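Local coordinates for serine-rich Repeat Adhesion Glycoprotein (Srr1) (Streptococcus agalactiae, PDB 4MBO) that binds fibrinogen as a serine-rich repeat glycoprotein of streptococci, and so probably serves in adhesion to the host, at residues E187-Q192 and T211-D216; Q246-P251 and V285-I290; G266-I271 and I304-G309. One frame throughout, in Å; residues are numbered along the deposited sequence.

In the fold
All three contacts lie in the C-terminal fibrinogen-binding adhesin region, and contact 1 sits between the others, its centre about 13 Å from that of contact 2 and about 11 Å from that of contact 3. It joins two sheets face to face: strand 186-202 pairs with strand 283-290 of contact 2, strand 210-215 with strand 269-272 of contact 3. Contacts 2 and 3, with centres about 21 Å apart, meet where Val286 packs on Ile271. Contact 2 covers the outer side of the first sheet, the Val285 side chain about 11 Å from a bound calcium ion. In contact 3, at the surface, the side chain of Gln306 is about 4 Å from a bound MES molecule, probably from the crystallisation liquor.

Contact 1 (E187-Q192 and T211-D216); sequences ETYITQ and TIIGSD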
ATOM      1  N   GLU A 187     -10.906  -2.220  -4.802  1.00 20.99           N
ATOM      2  CA  GLU A 187      -9.647  -1.519  -4.874  1.00 20.44           C
ATOM      3  C   GLU A 187      -9.909  -0.053  -4.662  1.00 19.42           C
ATOM      4  O   GLU A 187     -10.985   0.472  -5.020  1.00 19.46           O
ATOM      5  CB  GLU A 187      -8.897  -1.741  -6.190  1.00 23.04           C
ATOM      6  CG  GLU A 187      -9.492  -1.111  -7.403  1.00 23.70           C
ATOM      7  CD  GLU A 187      -8.816  -1.514  -8.721  1.00 25.43           C
ATOM      8  OE1 GLU A 187      -8.384  -0.610  -9.490  1.00 30.37           O
ATOM      9  OE2 GLU A 187      -8.756  -2.709  -9.014  1.00 25.91           O
ATOM     10  N   THR A 188      -8.934   0.606  -4.052  1.00 17.51           N
ATOM     11  CA  THR A 188      -9.015   2.031  -3.819  1.00 16.82           C
ATOM     12  C   THR A 188      -7.908   2.707  -4.610  1.00 15.87           C
ATOM     13  O   THR A 188      -6.717   2.445  -4.416  1.00 16.77           O
ATOM     14  CB  THR A 188      -8.880   2.388  -2.328  1.00 17.73           C
ATOM     15  OG1 THR A 188      -9.887   1.698  -1.561  1.00 20.34           O
ATOM     16  CG2 THR A 188      -9.017   3.881  -2.117  1.00 18.16           C
ATOM     17  N   TYR A 189      -8.332   3.611  -5.480  1.00 14.77           N
ATOM     18  CA  TYR A 189      -7.483   4.359  -6.376  1.00 14.60           C
ATOM     19  C   TYR A 189      -7.574   5.809  -5.963  1.00 13.62           C
ATOM     20  O   TYR A 189      -8.644   6.442  -6.066  1.00 14.52           O
ATOM     21  CB  TYR A 189      -7.994   4.153  -7.835  1.00 14.79           C
ATOM     22  CG  TYR A 189      -7.262   4.980  -8.875  1.00 14.37           C
ATOM     23  CD1 TYR A 189      -5.951   4.700  -9.217  1.00 15.38           C
ATOM     24  CD2 TYR A 189      -7.890   6.025  -9.536  1.00 14.01           C
ATOM     25  CE1 TYR A 189      -5.273   5.428 -10.182  1.00 15.64           C
ATOM     26  CE2 TYR A 189      -7.223   6.753 -10.498  1.00 14.83           C
ATOM     27  CZ  TYR A 189      -5.922   6.456 -10.830  1.00 14.70           C
ATOM     28  OH  TYR A 189      -5.224   7.196 -11.784  1.00 15.38           O
ATOM     29  N   ILE A 190      -6.455   6.355  -5.564  1.00 13.52           N
ATOM     30  CA  ILE A 190      -6.406   7.719  -5.068  1.00 13.27           C
ATOM     31  C   ILE A 190      -5.611   8.630  -5.986  1.00 13.29           C
ATOM     32  O   ILE A 190      -4.543   8.257  -6.492  1.00 13.90           O
ATOM     33  CB  ILE A 190      -5.834   7.762  -3.647  1.00 14.59           C
ATOM     34  CG1 ILE A 190      -6.715   6.935  -2.728  1.00 15.53           C
ATOM     35  CG2 ILE A 190      -5.773   9.213  -3.152  1.00 14.82           C
ATOM     36  CD1 ILE A 190      -6.358   7.025  -1.262  1.00 17.19           C
ATOM     37  N   THR A 191      -6.166   9.824  -6.221  1.00 12.74           N
ATOM     38  CA  THR A 191      -5.568  10.825  -7.041  1.00 13.11           C
ATOM     39  C   THR A 191      -5.245  12.063  -6.229  1.00 13.23           C
ATOM     40  O   THR A 191      -6.123  12.580  -5.506  1.00 14.17           O
ATOM     41  CB  THR A 191      -6.522  11.229  -8.196  1.00 13.37           C
ATOM     42  OG1 THR A 191      -6.792  10.069  -9.015  1.00 14.47           O
ATOM     43  CG2 THR A 191      -5.867  12.258  -9.081  1.00 14.80           C
ATOM     44  N   GLN A 192      -3.999  12.526  -6.328  1.00 13.26           N
ATOM     45  CA  GLN A 192      -3.595  13.788  -5.706  1.00 13.73           C
ATOM     46  C   GLN A 192      -3.536  14.854  -6.792  1.00 13.34           C
ATOM     47  O   GLN A 192      -2.855  14.691  -7.807  1.00 13.84           O
ATOM     48  CB  GLN A 192      -2.253  13.696  -5.039  1.00 14.66           C
ATOM     49  CG  GLN A 192      -2.225  12.721  -3.880  1.00 15.17           C
ATOM     50  CD  GLN A 192      -0.815  12.508  -3.362  1.00 15.95           C
ATOM     51  OE1 GLN A 192       0.172  12.625  -4.121  1.00 17.38           O
ATOM     52  NE2 GLN A 192      -0.703  12.154  -2.085  1.00 16.96           N
ATOM     53  N   THR A 211     -10.242  17.346 -13.729  1.00 13.71           N
ATOM     54  CA  THR A 211      -9.610  16.047 -13.461  1.00 13.53           C
ATOM     55  C   THR A 211     -10.455  14.954 -14.096  1.00 13.87           C
ATOM     56  O   THR A 211     -11.648  14.867 -13.853  1.00 13.72           O
ATOM     57  CB  THR A 211      -9.371  15.782 -11.986  1.00 14.01           C
ATOM     58  OG1 THR A 211      -8.262  16.562 -11.562  1.00 15.12           O
ATOM     59  CG2 THR A 211      -9.095  14.305 -11.720  1.00 14.34           C
ATOM     60  N   ILE A 212      -9.826  14.184 -14.998  1.00 14.16           N
ATOM     61  CA  ILE A 212     -10.448  13.064 -15.630  1.00 15.51           C
ATOM     62  C   ILE A 212      -9.775  11.801 -15.054  1.00 15.21           C
ATOM     63  O   ILE A 212      -8.537  11.713 -14.941  1.00 15.15           O
ATOM     64  CB  ILE A 212     -10.220  13.024 -17.147  1.00 17.57           C
ATOM     65  CG1 ILE A 212     -10.503  14.379 -17.833  1.00 21.55           C
ATOM     66  CG2 ILE A 212     -11.024  11.876 -17.748  1.00 19.13           C
ATOM     67  CD1 ILE A 212     -11.796  14.999 -17.477  1.00 25.20           C
ATOM     68  N   ILE A 213     -10.608  10.837 -14.686  1.00 14.34           N
ATOM     69  CA  ILE A 213     -10.153   9.530 -14.201  1.00 15.43           C
ATOM     70  C   ILE A 213     -10.742   8.521 -15.172  1.00 16.47           C
ATOM     71  O   ILE A 213     -11.961   8.504 -15.419  1.00 17.10           O
ATOM     72  CB  ILE A 213     -10.622   9.278 -12.774  1.00 15.91           C
ATOM     73  CG1 ILE A 213      -9.885  10.272 -11.837  1.00 16.12           C
ATOM     74  CG2 ILE A 213     -10.357   7.830 -12.363  1.00 16.71           C
ATOM     75  CD1 ILE A 213     -10.528  10.461 -10.498  1.00 18.06           C
ATOM     76  N   GLY A 214      -9.894   7.684 -15.755  1.00 15.25           N
ATOM     77  CA  GLY A 214     -10.373   6.712 -16.731  1.00 17.32           C
ATOM     78  C   GLY A 214      -9.398   5.566 -16.845  1.00 18.07           C
ATOM     79  O   GLY A 214      -8.580   5.378 -15.945  1.00 18.86           O
ATOM     80  N   SER A 215      -9.521   4.788 -17.921  1.00 21.19           N
ATOM     81  CA  SER A 215      -8.577   3.671 -18.133  1.00 24.54           C
ATOM     82  C   SER A 215      -8.144   3.627 -19.592  1.00 32.60           C
ATOM     83  O   SER A 215      -8.889   4.025 -20.494  1.00 30.77           O
ATOM     84  CB  SER A 215      -9.149   2.348 -17.635  1.00 25.72           C
ATOM     85  OG  SER A 215     -10.397   2.048 -18.215  1.00 26.00           O
ATOM     86  N   ASP A 216      -6.914   3.158 -19.802  1.00 43.58           N
ATOM     87  CA  ASP A 216      -6.318   3.105 -21.136  1.00 55.09           C
ATOM     88  C   ASP A 216      -6.705   1.820 -21.868  1.00 63.06           C
ATOM     89  O   ASP A 216      -7.636   1.825 -22.681  1.00 72.52           O
ATOM     90  CB  ASP A 216      -4.788   3.255 -21.026  1.00 57.81           C
ATOM     91  CG  ASP A 216      -4.363   4.639 -20.504  1.00 58.55           C
ATOM     92  OD1 ASP A 216      -4.780   5.661 -21.115  1.00 56.52           O
ATOM     93  OD2 ASP A 216      -3.586   4.705 -19.511  1.00 55.04           O
TER
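Ile213 reaches across to Tyr189 and Thr191 and gives each of them a different branch. Its CG2 methyl rests obliquely beside the tyrosine ring, 3.8 Å from Tyr189 CE2 and 4.2 Å from Tyr189 CD2. The longer branch goes to the threonine, where Ile213 CD1 lies 4.0 Å from Thr191 OG1. With CG1 beside its own backbone N (chi1 -68°) and CG2 beside the carbonyl carbon, the isoleucine spreads its two arms over two residues of the strand opposite. Isoleucine suits this place because its beta-branching favours an extended backbone and because its two arms can touch an aromatic ring and a threonine at once. The strands themselves stay well apart, Thr191 CA being 8.6 Å from Ile213 CA. This is the spacing of facing sheets rather than of paired strands: 186-202 and 210-215 belong to the two layers of a beta sandwich, consistent with the immunoglobulin-like folds of fibrinogen-binding adhesins, and the three side chains fill part of the interior. With CG anti to the backbone N (chi1 175°), the ring of Tyr189 is carried to the CG2 methyl of Ile213. Its hydroxyl, though buried, is bonded to Ser299 OG and Ser175 OG. Thr191 OG1 also bonds to Ser299 OG, so a serine of strand 295-302 links both polar ends.

Contact 2 (Q246-P251 and V285-I290); sequences QNYDSP and VVLVKI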
ATOM      1  N   GLN A 246      -3.154   7.244   4.371  1.00 20.50           N
ATOM      2  CA  GLN A 246      -3.047   8.063   5.571  1.00 21.29           C
ATOM      3  C   GLN A 246      -4.445   8.304   6.156  1.00 21.18           C
ATOM      4  O   GLN A 246      -5.444   7.881   5.604  1.00 20.97           O
ATOM      5  CB  GLN A 246      -2.311   9.373   5.243  1.00 21.61           C
ATOM      6  CG  GLN A 246      -2.936  10.145   4.077  1.00 20.09           C
ATOM      7  CD  GLN A 246      -2.138  11.394   3.655  1.00 19.16           C
ATOM      8  OE1 GLN A 246      -1.650  11.491   2.538  1.00 20.60           O
ATOM      9  NE2 GLN A 246      -1.993  12.331   4.571  1.00 19.21           N
ATOM     10  N   ASN A 247      -4.477   8.955   7.306  1.00 23.07           N
ATOM     11  CA  ASN A 247      -5.728   9.202   7.989  1.00 24.03           C
ATOM     12  C   ASN A 247      -6.425  10.391   7.336  1.00 23.98           C
ATOM     13  O   ASN A 247      -6.049  11.540   7.572  1.00 25.55           O
ATOM     14  CB  ASN A 247      -5.470   9.486   9.460  1.00 27.07           C
ATOM     15  CG  ASN A 247      -6.745   9.759  10.213  1.00 28.22           C
ATOM     16  OD1 ASN A 247      -7.830   9.491   9.721  1.00 29.23           O
ATOM     17  ND2 ASN A 247      -6.615  10.252  11.418  1.00 34.18           N
ATOM     18  N   TYR A 248      -7.400  10.091   6.495  1.00 24.25           N
ATOM     19  CA  TYR A 248      -8.134  11.124   5.774  1.00 23.16           C
ATOM     20  C   TYR A 248      -9.232  11.761   6.623  1.00 27.32           C
ATOM     21  O   TYR A 248      -9.874  12.707   6.171  1.00 28.58           O
ATOM     22  CB  TYR A 248      -8.694  10.584   4.480  1.00 22.77           C
ATOM     23  CG  TYR A 248      -7.632  10.309   3.467  1.00 20.03           C
ATOM     24  CD1 TYR A 248      -6.931  11.355   2.880  1.00 19.92           C
ATOM     25  CD2 TYR A 248      -7.339   9.012   3.056  1.00 19.07           C
ATOM     26  CE1 TYR A 248      -5.953  11.103   1.937  1.00 18.22           C
ATOM     27  CE2 TYR A 248      -6.349   8.760   2.138  1.00 17.80           C
ATOM     28  CZ  TYR A 248      -5.690   9.817   1.559  1.00 17.20           C
ATOM     29  OH  TYR A 248      -4.711   9.566   0.651  1.00 16.15           O
ATOM     30  N   ASP A 249      -9.443  11.223   7.820  1.00 27.91           N
ATOM     31  CA  ASP A 249     -10.430  11.793   8.752  1.00 34.30           C
ATOM     32  C   ASP A 249      -9.805  12.806   9.712  1.00 35.22           C
ATOM     33  O   ASP A 249     -10.474  13.283  10.621  1.00 39.91           O
ATOM     34  CB  ASP A 249     -11.131  10.682   9.548  1.00 36.21           C
ATOM     35  CG  ASP A 249     -12.216   9.986   8.755  1.00 40.56           C
ATOM     36  OD1 ASP A 249     -12.948  10.674   8.004  1.00 44.02           O
ATOM     37  OD2 ASP A 249     -12.368   8.749   8.909  1.00 48.60           O
ATOM     38  N   SER A 250      -8.549  13.178   9.489  1.00 33.08           N
ATOM     39  CA  SER A 250      -7.878  14.096  10.375  1.00 34.89           C
ATOM     40  C   SER A 250      -8.328  15.528  10.085  1.00 32.31           C
ATOM     41  O   SER A 250      -8.898  15.792   9.022  1.00 28.98           O
ATOM     42  CB  SER A 250      -6.364  13.968  10.229  1.00 36.70           C
ATOM     43  OG  SER A 250      -5.862  14.742   9.164  1.00 36.44           O
ATOM     44  N   PRO A 251      -8.056  16.455  11.018  1.00 31.41           N
ATOM     45  CA  PRO A 251      -8.385  17.879  10.885  1.00 31.96           C
ATOM     46  C   PRO A 251      -7.740  18.584   9.687  1.00 29.93           C
ATOM     47  O   PRO A 251      -8.201  19.648   9.264  1.00 28.51           O
ATOM     48  CB  PRO A 251      -7.820  18.491  12.173  1.00 34.64           C
ATOM     49  CG  PRO A 251      -7.757  17.371  13.145  1.00 34.27           C
ATOM     50  CD  PRO A 251      -7.449  16.157  12.333  1.00 32.66           C
ATOM     51  N   VAL A 285      -7.571  15.662  -2.953  1.00 14.61           N
ATOM     52  CA  VAL A 285      -7.394  14.225  -3.016  1.00 14.09           C
ATOM     53  C   VAL A 285      -8.756  13.650  -3.423  1.00 14.64           C
ATOM     54  O   VAL A 285      -9.774  13.900  -2.778  1.00 16.29           O
ATOM     55  CB  VAL A 285      -6.937  13.658  -1.689  1.00 16.27           C
ATOM     56  CG1 VAL A 285      -6.764  12.170  -1.812  1.00 16.69           C
ATOM     57  CG2 VAL A 285      -5.651  14.336  -1.220  1.00 17.45           C
ATOM     58  N   VAL A 286      -8.769  12.870  -4.500  1.00 13.70           N
ATOM     59  CA  VAL A 286      -9.966  12.205  -4.975  1.00 14.03           C
ATOM     60  C   VAL A 286      -9.809  10.716  -4.705  1.00 13.61           C
ATOM     61  O   VAL A 286      -8.862  10.072  -5.218  1.00 13.89           O
ATOM     62  CB  VAL A 286     -10.212  12.420  -6.473  1.00 14.08           C
ATOM     63  CG1 VAL A 286     -11.466  11.642  -6.874  1.00 14.53           C
ATOM     64  CG2 VAL A 286     -10.318  13.899  -6.794  1.00 14.87           C
ATOM     65  N   LEU A 287     -10.676  10.144  -3.880  1.00 14.09           N
ATOM     66  CA  LEU A 287     -10.620   8.729  -3.580  1.00 14.85           C
ATOM     67  C   LEU A 287     -11.718   8.032  -4.350  1.00 15.92           C
ATOM     68  O   LEU A 287     -12.879   8.425  -4.264  1.00 16.97           O
ATOM     69  CB  LEU A 287     -10.795   8.459  -2.102  1.00 16.96           C
ATOM     70  CG  LEU A 287      -9.765   9.110  -1.166  1.00 17.63           C
ATOM     71  CD1 LEU A 287     -10.162  10.502  -0.753  1.00 18.95           C
ATOM     72  CD2 LEU A 287      -9.641   8.213   0.054  1.00 22.27           C
ATOM     73  N   VAL A 288     -11.351   7.045  -5.142  1.00 14.23           N
ATOM     74  CA  VAL A 288     -12.294   6.243  -5.923  1.00 15.12           C
ATOM     75  C   VAL A 288     -12.213   4.785  -5.475  1.00 16.60           C
ATOM     76  O   VAL A 288     -11.140   4.160  -5.581  1.00 18.20           O
ATOM     77  CB  VAL A 288     -11.996   6.355  -7.425  1.00 15.99           C
ATOM     78  CG1 VAL A 288     -12.850   5.388  -8.250  1.00 17.51           C
ATOM     79  CG2 VAL A 288     -12.164   7.787  -7.898  1.00 16.20           C
ATOM     80  N   LYS A 289     -13.316   4.264  -4.950  0.70 16.98           N
ATOM     81  CA  LYS A 289     -13.371   2.845  -4.589  0.70 18.16           C
ATOM     82  C   LYS A 289     -14.274   2.162  -5.594  0.70 18.76           C
ATOM     83  O   LYS A 289     -15.396   2.619  -5.855  0.70 18.04           O
ATOM     84  CB  LYS A 289     -13.897   2.619  -3.178  0.70 21.71           C
ATOM     85  CG  LYS A 289     -13.844   1.156  -2.774  0.70 25.73           C
ATOM     86  CD  LYS A 289     -14.336   0.891  -1.361  0.70 28.80           C
ATOM     87  CE  LYS A 289     -13.374   1.407  -0.309  0.70 31.45           C
ATOM     88  NZ  LYS A 289     -13.837   1.039   1.061  0.70 35.96           N
ATOM     89  N   ILE A 290     -13.776   1.064  -6.156  1.00 17.92           N
ATOM     90  CA  ILE A 290     -14.514   0.262  -7.139  1.00 18.70           C
ATOM     91  C   ILE A 290     -14.249  -1.214  -6.948  1.00 19.27           C
ATOM     92  O   ILE A 290     -13.310  -1.592  -6.247  1.00 18.80           O
ATOM     93  CB  ILE A 290     -14.060   0.586  -8.585  1.00 19.85           C
ATOM     94  CG1 ILE A 290     -12.525   0.617  -8.686  1.00 21.40           C
ATOM     95  CG2 ILE A 290     -14.614   1.902  -9.019  1.00 19.62           C
ATOM     96  CD1 ILE A 290     -11.987   0.744 -10.103  1.00 23.39           C
TER
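Tyr248 comes from a loop and Val285 and Leu287 from an extended strand, and their backbones are far apart, Tyr248 CA lying 9.4 Å from Val285 CA. The loop is folded by a type I beta turn from Asn247 to Ser250, with Tyr248 at its second position. Asn247 starts it with an Asx turn: its OD1 accepts from Asp249 N at 3.0 Å, the donor standing above the carbonyl plane. Asparagine suits this place because its short side chain can hold the backbone two residues on. Strand 283-290 lies between 186-202 and 229-235 in its sheet, and the loop after 229-235 lays Tyr248 on one face, where it also touches Ile190 and Leu233. Val285 and Leu287 present their side chains on that face, and the tyrosine bridges them. Leu287 CD2 makes an off-centre CH-pi contact, 4.3 Å from the centroid of the Tyr248 ring. Towards the far end of the ring, Tyr248 CE1 meets Val285 CG1 at 4.0 Å, the two side chains crossing at about a right angle. On the opposite side of the ring from Leu287 CD2, Gln246 CG lies 3.7 Å above the plane of Tyr248. The ring of Phe253 meets the Tyr248 ring edge-to-face. The contact is therefore apolar across the interface, while the tyrosine hydroxyl, bonded to Met244 O, anchors the ring within its own loop.

Contact 3 (G266-I271 and I304-G309); sequences GSKITI and INQTYG
Thr270 lays its methyl against the side chain of Ile304, with Thr270 CG2 4.0 Å from Ile304 CG1, and the two side chains cross at about a right angle. The isoleucine swings its longer branch over the strand because CG1 is anti to the backbone N (chi1 -155°). Threonine suits the spot by offering two surfaces: CG2 packs, while OG1 binds a water at 2.8 Å. Lys268 runs past Gln306, Lys268 CD coming within 4.2 Å of Gln306 NE2, and then bends at chi3 (-43°) to bring its ammonium to a pair of waters. One of these is the water held by Thr270, 2.8 Å from Lys268 NZ. The other accepts from Lys268 NZ at 2.9 Å and from Gln306 NE2 at 2.9 Å, and donates to Ile304 O at 2.8 Å. The polar link between strand and loop is thus made through two waters, the direct contacts being van der Waals. Gln306 NE2 bonds to Tyr298 OH as well, which ties the loop to strand 295-302. Beneath the contact runs strand 210-215, between strands 269-272 and 295-302 in the same antiparallel sheet; its Ile212 touches Lys268, Thr270 and Gln306, so the hairpin loop between strands 295-302 and 309-316 leans across strand 210-215 to reach 269-272.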
ATOM      1  N   GLY A 266     -19.328   5.625 -16.890  1.00 17.83           N
ATOM      2  CA  GLY A 266     -18.906   4.254 -16.666  1.00 18.69           C
ATOM      3  C   GLY A 266     -17.488   3.964 -17.072  1.00 19.35           C
ATOM      4  O   GLY A 266     -16.903   2.957 -16.626  1.00 22.93           O
ATOM      5  N   SER A 267     -16.949   4.787 -17.960  1.00 18.34           N
ATOM      6  CA  SER A 267     -15.588   4.645 -18.453  1.00 20.56           C
ATOM      7  C   SER A 267     -14.685   5.805 -18.021  1.00 18.59           C
ATOM      8  O   SER A 267     -13.465   5.627 -17.898  1.00 18.68           O
ATOM      9  CB  SER A 267     -15.594   4.501 -19.974  1.00 24.57           C
ATOM     10  OG  SER A 267     -16.198   3.245 -20.344  1.00 27.31           O
ATOM     11  N   LYS A 268     -15.266   6.984 -17.817  0.50 17.50           N
ATOM     12  CA  LYS A 268     -14.523   8.168 -17.356  0.50 17.35           C
ATOM     13  C   LYS A 268     -15.331   8.910 -16.335  0.50 16.77           C
ATOM     14  O   LYS A 268     -16.534   9.093 -16.506  0.50 16.97           O
ATOM     15  CB  LYS A 268     -14.274   9.216 -18.453  0.50 20.06           C
ATOM     16  CG  LYS A 268     -13.298   8.896 -19.551  0.50 22.19           C
ATOM     17  CD  LYS A 268     -13.051  10.141 -20.415  0.50 22.24           C
ATOM     18  CE  LYS A 268     -14.329  10.910 -20.725  0.50 22.10           C
ATOM     19  NZ  LYS A 268     -14.178  11.881 -21.864  0.50 23.15           N
ATOM     20  N   ILE A 269     -14.635   9.398 -15.325  1.00 15.63           N
ATOM     21  CA  ILE A 269     -15.178  10.300 -14.298  1.00 15.61           C
ATOM     22  C   ILE A 269     -14.529  11.657 -14.598  1.00 15.18           C
ATOM     23  O   ILE A 269     -13.298  11.753 -14.764  1.00 15.28           O
ATOM     24  CB  ILE A 269     -14.811   9.827 -12.885  1.00 16.34           C
ATOM     25  CG1 ILE A 269     -15.652   8.606 -12.536  1.00 17.32           C
ATOM     26  CG2 ILE A 269     -14.994  10.931 -11.846  1.00 15.68           C
ATOM     27  CD1 ILE A 269     -15.178   7.871 -11.300  1.00 17.76           C
ATOM     28  N   THR A 270     -15.349  12.706 -14.711  1.00 13.93           N
ATOM     29  CA  THR A 270     -14.877  14.027 -15.041  1.00 13.63           C
ATOM     30  C   THR A 270     -15.302  15.011 -13.961  1.00 13.31           C
ATOM     31  O   THR A 270     -16.487  15.177 -13.675  1.00 14.80           O
ATOM     32  CB  THR A 270     -15.480  14.514 -16.390  1.00 14.77           C
ATOM     33  OG1 THR A 270     -15.113  13.592 -17.438  1.00 16.78           O
ATOM     34  CG2 THR A 270     -14.955  15.887 -16.747  1.00 15.77           C
ATOM     35  N   ILE A 271     -14.312  15.637 -13.335  1.00 12.63           N
ATOM     36  CA  ILE A 271     -14.495  16.626 -12.280  1.00 13.32           C
ATOM     37  C   ILE A 271     -14.064  17.990 -12.771  1.00 14.54           C
ATOM     38  O   ILE A 271     -12.902  18.180 -13.104  1.00 15.04           O
ATOM     39  CB  ILE A 271     -13.639  16.293 -11.039  1.00 14.05           C
ATOM     40  CG1 ILE A 271     -14.045  14.926 -10.499  1.00 15.32           C
ATOM     41  CG2 ILE A 271     -13.844  17.346  -9.966  1.00 15.34           C
ATOM     42  CD1 ILE A 271     -12.999  14.288  -9.581  1.00 16.43           C
ATOM     43  N   ILE A 304     -11.011  19.193 -20.639  1.00 19.77           N
ATOM     44  CA  ILE A 304     -11.948  18.086 -20.682  1.00 21.16           C
ATOM     45  C   ILE A 304     -11.582  17.048 -21.752  1.00 21.43           C
ATOM     46  O   ILE A 304     -11.895  15.879 -21.586  1.00 24.30           O
ATOM     47  CB  ILE A 304     -13.368  18.631 -20.835  1.00 23.70           C
ATOM     48  CG1 ILE A 304     -14.375  17.638 -20.278  1.00 28.31           C
ATOM     49  CG2 ILE A 304     -13.640  19.044 -22.278  1.00 24.79           C
ATOM     50  CD1 ILE A 304     -15.783  18.161 -20.147  1.00 30.29           C
ATOM     51  N   ASN A 305     -10.865  17.492 -22.803  1.00 23.17           N
ATOM     52  CA  ASN A 305     -10.438  16.672 -23.952  1.00 24.96           C
ATOM     53  C   ASN A 305      -9.037  16.034 -23.755  1.00 22.13           C
ATOM     54  O   ASN A 305      -8.564  15.328 -24.615  1.00 21.51           O
ATOM     55  CB  ASN A 305     -10.431  17.537 -25.253  1.00 27.78           C
ATOM     56  CG  ASN A 305     -11.832  17.970 -25.715  1.00 32.42           C
ATOM     57  OD1 ASN A 305     -12.667  17.147 -26.052  1.00 37.81           O
ATOM     58  ND2 ASN A 305     -12.061  19.277 -25.784  1.00 35.40           N
ATOM     59  N   GLN A 306      -8.396  16.280 -22.618  1.00 19.97           N
ATOM     60  CA  GLN A 306      -7.063  15.714 -22.307  1.00 20.75           C
ATOM     61  C   GLN A 306      -6.053  16.045 -23.386  1.00 21.85           C
ATOM     62  O   GLN A 306      -5.328  15.179 -23.876  1.00 22.56           O
ATOM     63  CB  GLN A 306      -7.137  14.202 -22.134  1.00 21.78           C
ATOM     64  CG  GLN A 306      -8.184  13.749 -21.165  1.00 23.79           C
ATOM     65  CD  GLN A 306      -8.079  12.260 -20.922  1.00 24.41           C
ATOM     66  OE1 GLN A 306      -6.984  11.729 -20.690  1.00 27.99           O
ATOM     67  NE2 GLN A 306      -9.188  11.607 -20.945  1.00 25.36           N
ATOM     68  N   THR A 307      -6.069  17.312 -23.774  1.00 20.08           N
ATOM     69  CA  THR A 307      -5.218  17.852 -24.771  1.00 21.53           C
ATOM     70  C   THR A 307      -3.945  18.506 -24.192  1.00 19.53           C
ATOM     71  O   THR A 307      -2.916  18.587 -24.860  1.00 22.32           O
ATOM     72  CB  THR A 307      -6.029  18.897 -25.560  1.00 23.70           C
ATOM     73  OG1 THR A 307      -7.226  18.264 -26.047  1.00 29.18           O
ATOM     74  CG2 THR A 307      -5.224  19.431 -26.706  1.00 27.09           C
ATOM     75  N   TYR A 308      -4.080  19.073 -23.008  1.00 16.64           N
ATOM     76  CA  TYR A 308      -2.959  19.721 -22.318  1.00 17.15           C
ATOM     77  C   TYR A 308      -3.135  19.552 -20.810  1.00 17.52           C
ATOM     78  O   TYR A 308      -4.257  19.352 -20.319  1.00 16.97           O
ATOM     79  CB  TYR A 308      -2.787  21.210 -22.712  1.00 17.74           C
ATOM     80  CG  TYR A 308      -4.093  21.987 -22.795  1.00 16.99           C
ATOM     81  CD1 TYR A 308      -4.656  22.566 -21.677  1.00 17.45           C
ATOM     82  CD2 TYR A 308      -4.749  22.123 -24.005  1.00 16.70           C
ATOM     83  CE1 TYR A 308      -5.841  23.262 -21.759  1.00 17.94           C
ATOM     84  CE2 TYR A 308      -5.934  22.821 -24.120  1.00 17.77           C
ATOM     85  CZ  TYR A 308      -6.484  23.390 -22.993  1.00 18.49           C
ATOM     86  OH  TYR A 308      -7.655  24.137 -23.087  1.00 20.93           O
ATOM     87  N   GLY A 309      -2.019  19.681 -20.101  1.00 17.37           N
ATOM     88  CA  GLY A 309      -2.004  19.532 -18.663  1.00 17.81           C
ATOM     89  C   GLY A 309      -1.095  18.403 -18.293  1.00 18.18           C
ATOM     90  O   GLY A 309      -0.033  18.244 -18.882  1.00 19.88           O
TER
HETATM   91  O   HOH W   1     -14.061  13.909 -19.998  1.00 29.76           O
HETATM   92  O   HOH W   2     -11.539  13.069 -21.718  1.00 31.92           O